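GH18 chiitnase (Pseudoalteromonas aurantia, PDB 6K7Z) probably cleaves the beta-1,4 glycosidic bonds within chitin chains, as an endo-acting chitinase of glycoside hydrolase family 18 with a TIM-barrel fold. Local coordinates at residues Gly11-Ile16 / Gln261-His266; Phe133-Thr138 / Tyr170-Glu175; Ile152-Gln157 / Gln179-Leu184. One frame throughout, in Å; residues are numbered along the deposited sequence.

Contact 1 (Gly11-Ile16 / Gln261-His266)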
ATOM      1  N   GLY A  11     -16.566  -5.018  -1.714  1.00 15.07           N
ATOM      2  CA  GLY A  11     -17.536  -4.279  -0.930  1.00 16.65           C
ATOM      3  C   GLY A  11     -18.421  -5.105  -0.019  1.00 15.05           C
ATOM      4  O   GLY A  11     -19.476  -4.619   0.400  1.00 16.18           O
ATOM      5  N   ALA A  12     -17.992  -6.330   0.327  1.00 14.92           N
ATOM      6  CA  ALA A  12     -18.857  -7.242   1.078  1.00 17.04           C
ATOM      7  C   ALA A  12     -19.220  -6.699   2.455  1.00 19.83           C
ATOM      8  O   ALA A  12     -20.276  -7.046   3.002  1.00 21.66           O
ATOM      9  CB  ALA A  12     -18.189  -8.613   1.214  1.00 17.61           C
ATOM     10  N   VAL A  13     -18.366  -5.873   3.041  1.00 13.77           N
ATOM     11  CA  VAL A  13     -18.643  -5.184   4.300  1.00 13.92           C
ATOM     12  C   VAL A  13     -18.762  -3.698   3.989  1.00 14.65           C
ATOM     13  O   VAL A  13     -17.888  -3.155   3.301  1.00 12.81           O
ATOM     14  CB  VAL A  13     -17.534  -5.433   5.346  1.00 13.58           C
ATOM     15  CG1 VAL A  13     -17.818  -4.653   6.632  1.00 14.81           C
ATOM     16  CG2 VAL A  13     -17.388  -6.927   5.635  1.00 15.73           C
ATOM     17  N   PRO A  14     -19.826  -3.022   4.430  1.00 12.87           N
ATOM     18  CA  PRO A  14     -19.975  -1.588   4.123  1.00 14.09           C
ATOM     19  C   PRO A  14     -18.767  -0.780   4.577  1.00 14.30           C
ATOM     20  O   PRO A  14     -18.227  -0.991   5.663  1.00 12.10           O
ATOM     21  CB  PRO A  14     -21.233  -1.189   4.902  1.00 19.06           C
ATOM     22  CG  PRO A  14     -22.014  -2.460   5.040  1.00 19.06           C
ATOM     23  CD  PRO A  14     -20.999  -3.568   5.141  1.00 15.42           C
ATOM     24  N   LEU A  15     -18.354   0.174   3.741  1.00 12.05           N
ATOM     25  CA  LEU A  15     -17.115   0.885   4.041  1.00 11.88           C
ATOM     26  C   LEU A  15     -17.216   1.673   5.335  1.00 12.14           C
ATOM     27  O   LEU A  15     -16.232   1.795   6.072  1.00 13.22           O
ATOM     28  CB  LEU A  15     -16.746   1.813   2.895  1.00  9.56           C
ATOM     29  CG  LEU A  15     -15.489   2.666   3.059  1.00 11.16           C
ATOM     30  CD1 LEU A  15     -14.251   1.808   3.166  1.00 13.38           C
ATOM     31  CD2 LEU A  15     -15.386   3.611   1.847  1.00 13.93           C
ATOM     32  N   ILE A  16     -18.394   2.212   5.640  1.00 11.69           N
ATOM     33  CA  ILE A  16     -18.519   3.022   6.836  1.00 11.58           C
ATOM     34  C   ILE A  16     -18.218   2.230   8.106  1.00 12.63           C
ATOM     35  O   ILE A  16     -17.883   2.833   9.127  1.00 13.19           O
ATOM     36  CB  ILE A  16     -19.922   3.656   6.888  1.00 17.17           C
ATOM     37  CG1 ILE A  16     -19.937   4.847   7.859  1.00 17.03           C
ATOM     38  CG2 ILE A  16     -20.964   2.604   7.214  1.00 15.94           C
ATOM     39  CD1 ILE A  16     -20.962   5.873   7.524  1.00 17.99           C
ATOM     40  N   GLN A 261      -7.876  -8.089   2.972  1.00  9.89           N
ATOM     41  CA  GLN A 261      -8.451  -6.769   2.759  1.00 11.34           C
ATOM     42  C   GLN A 261      -9.630  -6.603   3.718  1.00  9.94           C
ATOM     43  O   GLN A 261     -10.084  -7.580   4.330  1.00 11.84           O
ATOM     44  CB  GLN A 261      -8.913  -6.594   1.305  1.00 11.43           C
ATOM     45  CG  GLN A 261      -9.973  -7.611   0.853  1.00 12.70           C
ATOM     46  CD  GLN A 261     -10.580  -7.256  -0.498  1.00 15.40           C
ATOM     47  OE1 GLN A 261     -11.067  -6.141  -0.697  1.00 14.90           O
ATOM     48  NE2 GLN A 261     -10.537  -8.201  -1.436  1.00 16.22           N
ATOM     49  N   PHE A 262     -10.141  -5.370   3.803  1.00 10.17           N
ATOM     50  CA  PHE A 262     -11.131  -5.004   4.816  1.00 11.07           C
ATOM     51  C   PHE A 262     -12.332  -5.947   4.838  1.00 10.91           C
ATOM     52  O   PHE A 262     -12.747  -6.425   5.904  1.00 10.75           O
ATOM     53  CB  PHE A 262     -11.582  -3.561   4.572  1.00 11.79           C
ATOM     54  CG  PHE A 262     -12.632  -3.099   5.523  1.00 11.53           C
ATOM     55  CD1 PHE A 262     -12.297  -2.752   6.829  1.00 11.55           C
ATOM     56  CD2 PHE A 262     -13.959  -3.033   5.125  1.00 12.72           C
ATOM     57  CE1 PHE A 262     -13.274  -2.344   7.719  1.00 13.35           C
ATOM     58  CE2 PHE A 262     -14.943  -2.612   6.003  1.00 11.47           C
ATOM     59  CZ  PHE A 262     -14.604  -2.258   7.296  1.00 12.14           C
ATOM     60  N   SER A 263     -12.925  -6.211   3.676  1.00 10.37           N
ATOM     61  CA  SER A 263     -14.205  -6.924   3.674  1.00 11.00           C
ATOM     62  C   SER A 263     -14.064  -8.411   3.964  1.00 13.60           C
ATOM     63  O   SER A 263     -15.076  -9.127   3.972  1.00 15.28           O
ATOM     64  CB  SER A 263     -14.912  -6.723   2.336  1.00 13.65           C
ATOM     65  OG  SER A 263     -15.554  -5.461   2.315  1.00 12.72           O
ATOM     66  N   SER A 264     -12.856  -8.892   4.215  1.00 11.12           N
ATOM     67  CA  SER A 264     -12.662 -10.277   4.621  1.00 13.20           C
ATOM     68  C   SER A 264     -12.701 -10.465   6.133  1.00 13.98           C
ATOM     69  O   SER A 264     -12.672 -11.612   6.597  1.00 16.13           O
ATOM     70  CB  SER A 264     -11.324 -10.794   4.099  1.00 11.04           C
ATOM     71  OG  SER A 264     -11.314 -10.812   2.695  1.00 13.65           O
ATOM     72  N   ASP A 265     -12.755  -9.383   6.902  1.00 12.09           N
ATOM     73  CA  ASP A 265     -12.617  -9.429   8.359  1.00 11.99           C
ATOM     74  C   ASP A 265     -13.993  -9.318   9.005  1.00 15.67           C
ATOM     75  O   ASP A 265     -14.534  -8.222   9.161  1.00 20.33           O
ATOM     76  CB  ASP A 265     -11.706  -8.320   8.855  1.00 12.32           C
ATOM     77  CG  ASP A 265     -11.608  -8.293  10.358  1.00 14.77           C
ATOM     78  OD1 ASP A 265     -11.962  -9.322  10.997  1.00 13.27           O
ATOM     79  OD2 ASP A 265     -11.171  -7.261  10.901  1.00 12.17           O
ATOM     80  N   HIS A 266     -14.523 -10.432   9.417  1.00 16.40           N
ATOM     81  CA  HIS A 266     -15.834 -10.545  10.059  1.00 17.28           C
ATOM     82  C   HIS A 266     -15.971  -9.809  11.382  1.00 19.07           C
ATOM     83  O   HIS A 266     -15.289 -10.085  12.301  1.00 19.78           O
ATOM     84  CB  HIS A 266     -16.124 -12.026  10.291  1.00 25.13           C
ATOM     85  CG  HIS A 266     -17.530 -12.329  10.667  1.00 28.09           C
ATOM     86  ND1 HIS A 266     -17.861 -12.960  11.833  1.00 31.34           N
ATOM     87  CD2 HIS A 266     -18.692 -12.094  10.028  1.00 28.95           C
ATOM     88  CE1 HIS A 266     -19.164 -13.073  11.913  1.00 30.35           C
ATOM     89  NE2 HIS A 266     -19.691 -12.566  10.823  1.00 30.20           N
TER
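V13 and S263 face each other where two loops of the TIM barrel meet, one following strand 3-8 and the other following strand 256-260; these neighbouring parallel strands join the first and last parts of the barrel. The polar part of the contact is a single bond: V13 N donates to S263 OG at 2.9 Å, nearly straight at 162°. A small hydroxyl suits this place, since it accepts that amide and also hydrogen-bonds S10 O, so that one atom holds two backbone groups of the same loop. The side chain of Q261 adds to the same join, its OE1 taking the amides of N9 and S10. The apolar part is built by V13 and F262, whose side chains cross at about a right angle. With CG1 anti to the backbone N (chi1 178°), V13 sends that methyl to F262 CE2, 3.6 Å away, while CG2 packs over the backbone of S263. The F262 ring also meets A18 and L21, so the phenyl is the buried apolar member of an otherwise rather exposed contact. At the edge of this ring, near its plane, P14 O lies 3.7 Å from F262 CE2.

Contact 2 (Phe133-Thr138 / Tyr170-Glu175)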
ATOM      1  N   PHE A 133      11.266   5.417 -12.423  1.00 17.61           N
ATOM      2  CA  PHE A 133       9.856   5.782 -12.516  1.00 15.80           C
ATOM      3  C   PHE A 133       9.287   6.082 -11.137  1.00 14.71           C
ATOM      4  O   PHE A 133       8.660   7.127 -10.919  1.00 15.97           O
ATOM      5  CB  PHE A 133       9.070   4.660 -13.188  1.00 15.64           C
ATOM      6  CG  PHE A 133       7.577   4.816 -13.068  1.00 14.94           C
ATOM      7  CD1 PHE A 133       6.922   5.869 -13.691  1.00 13.44           C
ATOM      8  CD2 PHE A 133       6.823   3.904 -12.340  1.00 14.65           C
ATOM      9  CE1 PHE A 133       5.550   6.011 -13.588  1.00 13.39           C
ATOM     10  CE2 PHE A 133       5.447   4.036 -12.224  1.00 14.77           C
ATOM     11  CZ  PHE A 133       4.803   5.095 -12.848  1.00 13.60           C
ATOM     12  N   LEU A 134       9.505   5.173 -10.188  1.00 12.35           N
ATOM     13  CA  LEU A 134       8.984   5.380  -8.845  1.00 12.38           C
ATOM     14  C   LEU A 134       9.645   6.573  -8.171  1.00 14.11           C
ATOM     15  O   LEU A 134       8.990   7.322  -7.442  1.00 13.01           O
ATOM     16  CB  LEU A 134       9.181   4.113  -8.033  1.00 11.46           C
ATOM     17  CG  LEU A 134       8.341   2.964  -8.572  1.00 13.58           C
ATOM     18  CD1 LEU A 134       8.775   1.686  -7.880  1.00 10.08           C
ATOM     19  CD2 LEU A 134       6.867   3.225  -8.322  1.00 11.64           C
ATOM     20  N   ILE A 135      10.940   6.768  -8.405  1.00 14.06           N
ATOM     21  CA  ILE A 135      11.624   7.936  -7.852  1.00 14.80           C
ATOM     22  C   ILE A 135      11.016   9.223  -8.402  1.00 14.28           C
ATOM     23  O   ILE A 135      10.657  10.129  -7.644  1.00 16.48           O
ATOM     24  CB  ILE A 135      13.130   7.851  -8.146  1.00 17.55           C
ATOM     25  CG1 ILE A 135      13.752   6.772  -7.261  1.00 13.76           C
ATOM     26  CG2 ILE A 135      13.815   9.217  -7.978  1.00 17.51           C
ATOM     27  CD1 ILE A 135      15.130   6.344  -7.704  1.00 14.63           C
ATOM     28  N   SER A 136      10.893   9.318  -9.722  1.00 13.10           N
ATOM     29  CA  SER A 136      10.335  10.531 -10.327  1.00 15.54           C
ATOM     30  C   SER A 136       8.874  10.729  -9.946  1.00 15.95           C
ATOM     31  O   SER A 136       8.453  11.849  -9.632  1.00 18.05           O
ATOM     32  CB  SER A 136      10.487  10.480 -11.848  1.00 17.55           C
ATOM     33  OG  SER A 136       9.843  11.606 -12.439  1.00 21.27           O
ATOM     34  N   LEU A 137       8.070   9.662 -10.001  1.00 14.03           N
ATOM     35  CA  LEU A 137       6.671   9.793  -9.612  1.00 13.91           C
ATOM     36  C   LEU A 137       6.540  10.271  -8.168  1.00 13.64           C
ATOM     37  O   LEU A 137       5.731  11.157  -7.872  1.00 17.46           O
ATOM     38  CB  LEU A 137       5.935   8.468  -9.805  1.00 12.67           C
ATOM     39  CG  LEU A 137       4.467   8.498  -9.375  1.00 13.94           C
ATOM     40  CD1 LEU A 137       3.675   9.509 -10.198  1.00 12.89           C
ATOM     41  CD2 LEU A 137       3.834   7.098  -9.451  1.00 15.05           C
ATOM     42  N   THR A 138       7.347   9.716  -7.257  1.00 12.87           N
ATOM     43  CA  THR A 138       7.266  10.155  -5.868  1.00 14.30           C
ATOM     44  C   THR A 138       7.605  11.635  -5.737  1.00 14.36           C
ATOM     45  O   THR A 138       6.888  12.381  -5.062  1.00 15.62           O
ATOM     46  CB  THR A 138       8.180   9.305  -4.982  1.00 15.18           C
ATOM     47  OG1 THR A 138       7.710   7.950  -4.969  1.00 12.61           O
ATOM     48  CG2 THR A 138       8.182   9.835  -3.557  1.00 14.11           C
ATOM     49  N   TYR A 170      13.200  -1.294  -4.988  1.00 11.91           N
ATOM     50  CA  TYR A 170      12.855  -0.331  -3.948  1.00  9.96           C
ATOM     51  C   TYR A 170      14.025   0.037  -3.052  1.00 13.03           C
ATOM     52  O   TYR A 170      13.934   1.038  -2.334  1.00 14.21           O
ATOM     53  CB  TYR A 170      11.696  -0.852  -3.092  1.00 10.19           C
ATOM     54  CG  TYR A 170      10.378  -0.341  -3.577  1.00  9.96           C
ATOM     55  CD1 TYR A 170       9.751  -0.921  -4.666  1.00 11.33           C
ATOM     56  CD2 TYR A 170       9.773   0.755  -2.974  1.00 10.71           C
ATOM     57  CE1 TYR A 170       8.531  -0.452  -5.115  1.00  9.37           C
ATOM     58  CE2 TYR A 170       8.546   1.251  -3.435  1.00  9.34           C
ATOM     59  CZ  TYR A 170       7.943   0.636  -4.504  1.00 10.24           C
ATOM     60  OH  TYR A 170       6.745   1.096  -4.987  1.00 10.03           O
ATOM     61  N   VAL A 171      15.108  -0.742  -3.058  1.00 13.46           N
ATOM     62  CA  VAL A 171      16.336  -0.285  -2.408  1.00 15.25           C
ATOM     63  C   VAL A 171      16.780   1.032  -3.029  1.00 15.86           C
ATOM     64  O   VAL A 171      17.030   2.020  -2.331  1.00 14.82           O
ATOM     65  CB  VAL A 171      17.441  -1.352  -2.514  1.00 16.33           C
ATOM     66  CG1 VAL A 171      18.782  -0.788  -2.044  1.00 17.60           C
ATOM     67  CG2 VAL A 171      17.076  -2.572  -1.686  1.00 17.22           C
ATOM     68  N   GLU A 172      16.855   1.066  -4.359  1.00 15.69           N
ATOM     69  CA  GLU A 172      17.167   2.311  -5.048  1.00 16.35           C
ATOM     70  C   GLU A 172      16.133   3.379  -4.734  1.00 12.24           C
ATOM     71  O   GLU A 172      16.482   4.537  -4.483  1.00 15.46           O
ATOM     72  CB  GLU A 172      17.252   2.073  -6.556  1.00 18.13           C
ATOM     73  CG  GLU A 172      17.649   3.311  -7.360  1.00 17.30           C
ATOM     74  CD  GLU A 172      17.759   3.052  -8.867  1.00 23.59           C
ATOM     75  OE1 GLU A 172      17.994   1.891  -9.275  1.00 22.64           O
ATOM     76  OE2 GLU A 172      17.613   4.024  -9.645  1.00 21.81           O
ATOM     77  N   VAL A 173      14.851   3.008  -4.724  1.00 12.30           N
ATOM     78  CA  VAL A 173      13.807   3.991  -4.448  1.00 12.12           C
ATOM     79  C   VAL A 173      14.029   4.647  -3.087  1.00 12.76           C
ATOM     80  O   VAL A 173      14.092   5.880  -2.979  1.00 13.16           O
ATOM     81  CB  VAL A 173      12.412   3.345  -4.546  1.00 12.04           C
ATOM     82  CG1 VAL A 173      11.347   4.318  -4.072  1.00 11.52           C
ATOM     83  CG2 VAL A 173      12.124   2.917  -5.984  1.00 12.42           C
ATOM     84  N   VAL A 174      14.150   3.844  -2.024  1.00 12.59           N
ATOM     85  CA  VAL A 174      14.231   4.466  -0.702  1.00 14.05           C
ATOM     86  C   VAL A 174      15.539   5.227  -0.546  1.00 13.08           C
ATOM     87  O   VAL A 174      15.588   6.248   0.151  1.00 15.31           O
ATOM     88  CB  VAL A 174      14.040   3.444   0.439  1.00 16.57           C
ATOM     89  CG1 VAL A 174      12.659   2.795   0.370  1.00 12.21           C
ATOM     90  CG2 VAL A 174      15.150   2.388   0.442  1.00 13.50           C
ATOM     91  N   GLU A 175      16.603   4.776  -1.208  1.00 13.94           N
ATOM     92  CA  GLU A 175      17.869   5.494  -1.126  1.00 14.70           C
ATOM     93  C   GLU A 175      17.779   6.891  -1.720  1.00 13.53           C
ATOM     94  O   GLU A 175      18.422   7.814  -1.214  1.00 14.50           O
ATOM     95  CB  GLU A 175      18.956   4.692  -1.824  1.00 15.13           C
ATOM     96  CG  GLU A 175      19.489   3.589  -0.927  1.00 18.68           C
ATOM     97  CD  GLU A 175      20.332   2.587  -1.664  1.00 20.51           C
ATOM     98  OE1 GLU A 175      20.333   2.586  -2.914  1.00 21.07           O
ATOM     99  OE2 GLU A 175      20.986   1.789  -0.980  1.00 23.58           O
TER
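Helix segments 133-138 and 170-175 run side by side in roughly the same direction, their axes 9.2 Å apart at closest and crossing at -31°, with I135 and V173 nearest in backbone. They belong to successive helices, 130-144 and 169-177, in the outer layer of the TIM barrel, and mostly apolar side chains meet between them. L134 points across: its CB meets V173 CG2 at 3.8 Å, and its CD1 reaches Y170 CE1 at 3.5 Å, the leucine crossing the tyrosine side chain at about a right angle. The beta-branched V173 suits a close approach of helices because its methyls sit near the backbone; CG2, anti to the carbonyl carbon, is the one turned to L134. I135 lies against the backbone, with CG1 4.0 Å from V173 CA, and its CD1 rests against both CG and OE2 of E172. That glutamate, partly exposed, stretches out with chi1 -177°. Y170 combines a ring for packing with a hydroxyl that bonds H154 ND1 on the neighbouring strand. T138 also bonds H154, and its OG1 donates to L134 O at 2.9 Å, from the opposite face of that carbonyl to T138 N.

Contact 3 (Ile152-Gln157 / Gln179-Leu184)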
ATOM      1  N   ILE A 152       1.885   9.867   1.156  1.00 13.35           N
ATOM      2  CA  ILE A 152       2.292   9.069   0.003  1.00 12.19           C
ATOM      3  C   ILE A 152       2.889   7.792   0.566  1.00 11.83           C
ATOM      4  O   ILE A 152       3.935   7.829   1.223  1.00 12.93           O
ATOM      5  CB  ILE A 152       3.305   9.786  -0.900  1.00 11.71           C
ATOM      6  CG1 ILE A 152       2.707  11.077  -1.459  1.00 13.94           C
ATOM      7  CG2 ILE A 152       3.716   8.875  -2.057  1.00 11.03           C
ATOM      8  CD1 ILE A 152       3.688  11.875  -2.321  1.00 16.53           C
ATOM      9  N   SER A 153       2.216   6.672   0.343  1.00 10.79           N
ATOM     10  CA  SER A 153       2.767   5.371   0.683  1.00  8.41           C
ATOM     11  C   SER A 153       3.021   4.587  -0.595  1.00  9.73           C
ATOM     12  O   SER A 153       2.539   4.950  -1.675  1.00 11.01           O
ATOM     13  CB  SER A 153       1.821   4.603   1.618  1.00 10.59           C
ATOM     14  OG  SER A 153       0.554   4.392   1.026  1.00 11.10           O
ATOM     15  N   HIS A 154       3.843   3.545  -0.474  1.00  9.64           N
ATOM     16  CA  HIS A 154       4.039   2.526  -1.499  1.00  9.46           C
ATOM     17  C   HIS A 154       3.751   1.171  -0.870  1.00  9.12           C
ATOM     18  O   HIS A 154       3.756   1.040   0.352  1.00 10.50           O
ATOM     19  CB  HIS A 154       5.472   2.510  -2.059  1.00  7.95           C
ATOM     20  CG  HIS A 154       5.852   3.734  -2.827  1.00  9.45           C
ATOM     21  ND1 HIS A 154       6.229   3.686  -4.150  1.00 10.54           N
ATOM     22  CD2 HIS A 154       5.948   5.029  -2.452  1.00 10.37           C
ATOM     23  CE1 HIS A 154       6.540   4.904  -4.560  1.00 12.99           C
ATOM     24  NE2 HIS A 154       6.366   5.738  -3.552  1.00 12.39           N
ATOM     25  N   ALA A 155       3.555   0.147  -1.703  1.00  8.39           N
ATOM     26  CA  ALA A 155       3.196  -1.194  -1.219  1.00  9.38           C
ATOM     27  C   ALA A 155       4.101  -2.254  -1.838  1.00 10.31           C
ATOM     28  O   ALA A 155       3.640  -3.130  -2.583  1.00 11.20           O
ATOM     29  CB  ALA A 155       1.723  -1.504  -1.499  1.00  9.79           C
ATOM     30  N   PRO A 156       5.396  -2.216  -1.531  1.00  9.93           N
ATOM     31  CA  PRO A 156       6.331  -3.148  -2.162  1.00  8.26           C
ATOM     32  C   PRO A 156       6.209  -4.563  -1.624  1.00 10.67           C
ATOM     33  O   PRO A 156       5.745  -4.816  -0.509  1.00 10.23           O
ATOM     34  CB  PRO A 156       7.698  -2.560  -1.814  1.00  8.90           C
ATOM     35  CG  PRO A 156       7.463  -1.873  -0.513  1.00  8.06           C
ATOM     36  CD  PRO A 156       6.092  -1.287  -0.620  1.00  8.87           C
ATOM     37  N   GLN A 157       6.649  -5.479  -2.432  1.00  9.88           N
ATOM     38  CA  GLN A 157       6.826  -6.866  -2.033  1.00 13.83           C
ATOM     39  C   GLN A 157       8.251  -7.087  -1.538  1.00 11.34           C
ATOM     40  O   GLN A 157       9.155  -6.314  -1.871  1.00 12.14           O
ATOM     41  CB  GLN A 157       6.503  -7.777  -3.209  1.00 13.85           C
ATOM     42  CG  GLN A 157       5.039  -7.666  -3.605  1.00 14.24           C
ATOM     43  CD  GLN A 157       4.767  -8.207  -4.981  1.00 14.81           C
ATOM     44  OE1 GLN A 157       4.863  -9.413  -5.217  1.00 17.40           O
ATOM     45  NE2 GLN A 157       4.427  -7.317  -5.903  1.00 16.41           N
ATOM     46  N   GLN A 179      13.006   9.770   2.022  1.00 18.42           N
ATOM     47  CA  GLN A 179      12.623  10.863   2.905  1.00 19.37           C
ATOM     48  C   GLN A 179      11.288  11.485   2.518  1.00 18.14           C
ATOM     49  O   GLN A 179      10.672  12.170   3.345  1.00 19.94           O
ATOM     50  CB  GLN A 179      13.725  11.927   2.923  1.00 21.70           C
ATOM     51  CG  GLN A 179      13.883  12.710   1.618  1.00 25.15           C
ATOM     52  CD  GLN A 179      14.602  11.941   0.504  1.00 26.75           C
ATOM     53  OE1 GLN A 179      15.106  10.829   0.702  1.00 21.47           O
ATOM     54  NE2 GLN A 179      14.664  12.553  -0.680  1.00 27.67           N
ATOM     55  N   GLU A 180      10.811  11.252   1.298  1.00 15.35           N
ATOM     56  CA  GLU A 180       9.553  11.811   0.828  1.00 15.16           C
ATOM     57  C   GLU A 180       8.388  10.835   0.921  1.00 17.48           C
ATOM     58  O   GLU A 180       7.258  11.202   0.584  1.00 17.63           O
ATOM     59  CB  GLU A 180       9.711  12.292  -0.615  1.00 18.90           C
ATOM     60  CG  GLU A 180      10.746  13.403  -0.744  1.00 19.96           C
ATOM     61  CD  GLU A 180      10.882  13.921  -2.151  1.00 27.07           C
ATOM     62  OE1 GLU A 180      10.024  13.606  -3.003  1.00 25.90           O
ATOM     63  OE2 GLU A 180      11.858  14.655  -2.408  1.00 34.87           O
ATOM     64  N   ILE A 181       8.637   9.606   1.348  1.00 15.83           N
ATOM     65  CA  ILE A 181       7.614   8.569   1.456  1.00 13.62           C
ATOM     66  C   ILE A 181       7.228   8.441   2.920  1.00 14.07           C
ATOM     67  O   ILE A 181       8.104   8.374   3.796  1.00 14.01           O
ATOM     68  CB  ILE A 181       8.141   7.230   0.908  1.00 15.43           C
ATOM     69  CG1 ILE A 181       8.418   7.341  -0.592  1.00 14.05           C
ATOM     70  CG2 ILE A 181       7.190   6.068   1.258  1.00 11.66           C
ATOM     71  CD1 ILE A 181       9.120   6.127  -1.179  1.00 12.83           C
ATOM     72  N   ASP A 182       5.928   8.379   3.196  1.00 13.55           N
ATOM     73  CA  ASP A 182       5.515   8.269   4.589  1.00 14.22           C
ATOM     74  C   ASP A 182       5.733   6.867   5.141  1.00 14.13           C
ATOM     75  O   ASP A 182       6.228   6.717   6.264  1.00 15.18           O
ATOM     76  CB  ASP A 182       4.060   8.702   4.738  1.00 16.80           C
ATOM     77  CG  ASP A 182       3.886  10.193   4.497  1.00 17.95           C
ATOM     78  OD1 ASP A 182       4.140  10.979   5.428  1.00 21.09           O
ATOM     79  OD2 ASP A 182       3.513  10.568   3.384  1.00 15.68           O
ATOM     80  N   TRP A 183       5.387   5.828   4.381  1.00 14.01           N
ATOM     81  CA  TRP A 183       5.671   4.466   4.825  1.00 12.31           C
ATOM     82  C   TRP A 183       5.511   3.505   3.656  1.00 13.06           C
ATOM     83  O   TRP A 183       4.986   3.855   2.597  1.00 12.56           O
ATOM     84  CB  TRP A 183       4.771   4.037   5.986  1.00 12.56           C
ATOM     85  CG  TRP A 183       3.308   4.096   5.691  1.00 14.40           C
ATOM     86  CD1 TRP A 183       2.564   3.163   5.015  1.00 13.59           C
ATOM     87  CD2 TRP A 183       2.398   5.126   6.083  1.00 14.92           C
ATOM     88  NE1 TRP A 183       1.256   3.564   4.953  1.00 13.08           N
ATOM     89  CE2 TRP A 183       1.126   4.767   5.597  1.00 14.81           C
ATOM     90  CE3 TRP A 183       2.533   6.321   6.799  1.00 16.92           C
ATOM     91  CZ2 TRP A 183       0.000   5.556   5.807  1.00 15.50           C
ATOM     92  CZ3 TRP A 183       1.410   7.104   7.002  1.00 17.70           C
ATOM     93  CH2 TRP A 183       0.165   6.725   6.501  1.00 15.37           C
ATOM     94  N   LEU A 184       5.976   2.282   3.877  1.00 10.73           N
ATOM     95  CA  LEU A 184       5.873   1.185   2.924  1.00 10.90           C
ATOM     96  C   LEU A 184       4.922   0.143   3.487  1.00 10.98           C
ATOM     97  O   LEU A 184       5.109  -0.311   4.619  1.00 12.02           O
ATOM     98  CB  LEU A 184       7.234   0.531   2.692  1.00  9.64           C
ATOM     99  CG  LEU A 184       8.392   1.401   2.217  1.00  9.51           C
ATOM    100  CD1 LEU A 184       9.656   0.539   2.078  1.00 11.83           C
ATOM    101  CD2 LEU A 184       8.030   2.088   0.889  1.00 11.02           C
TER
HETATM  102  O   HOH W   1      -1.241   3.359   3.098  1.00  9.53           O
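The indole of W183 carries S153 CB over one face: the carbon stands 3.9 Å from the centroid of the five-membered ring, 27° off its normal, a CH-pi contact in which serine's short side chain brings its CB onto the ring. A water joins the polar ends of the pair, accepting from W183 NE1 and donating to S153 OG, which also bonds D113. The imidazole of H154 is met obliquely by I181, whose CD1 lies 3.6 Å from H154 CD2. Both ring nitrogens are held by helix side chains, Y170 and T138, which fixes the ring's rotation; histidine suits a buried place where polar groups from two helices must be met. Strands 151-154 and 183-187 are adjacent parallel staves of the TIM barrel, joined through helix 169-177 in a right-handed beta-alpha-beta crossover. D113 begins the DxDxE signature of GH18 (D113, D115, E117), whose glutamate is the catalytic acid in relatives. H154 pairs with L184: H154 N donates to W183 O at 3.3 Å, in the carbonyl plane, and L184 CA makes a CA-H...O contact with H154 O. Beyond the strand end, L184 CB packs on P156 CD at 3.9 Å. At the other end, D182 N donates to I152 O at 2.9 Å, while I152 N donates to D182 OD2 at 2.8 Å, on the anti side of the carboxylate. A chi1 of -68° sets D182 CG beside its own backbone N, bringing OD2 to I152 N; OD2 also forms a salt bridge with R142.

Contacts 2 and 3 are neighbours, their centres 9 Å apart, and their segments alternate along the chain: helix 130-144, strand 151-154, helix 169-177, then strand 183-187. Contact 2 therefore lies in the helical layer and contact 3 in the barrel wall, with H154 as the polar tie between layers and T138 packing on I181 across the same boundary. This part of the barrel is thus bound from helix layer to wall. Contact 1 is on the other side of the chain's centre from contact 2, about 32 Å between centres, and touches neither of the others. Its segments bracket the other four in sequence and join loops after the first and last barrel strands, at the C-terminal strand ends where TIM barrels carry their active site.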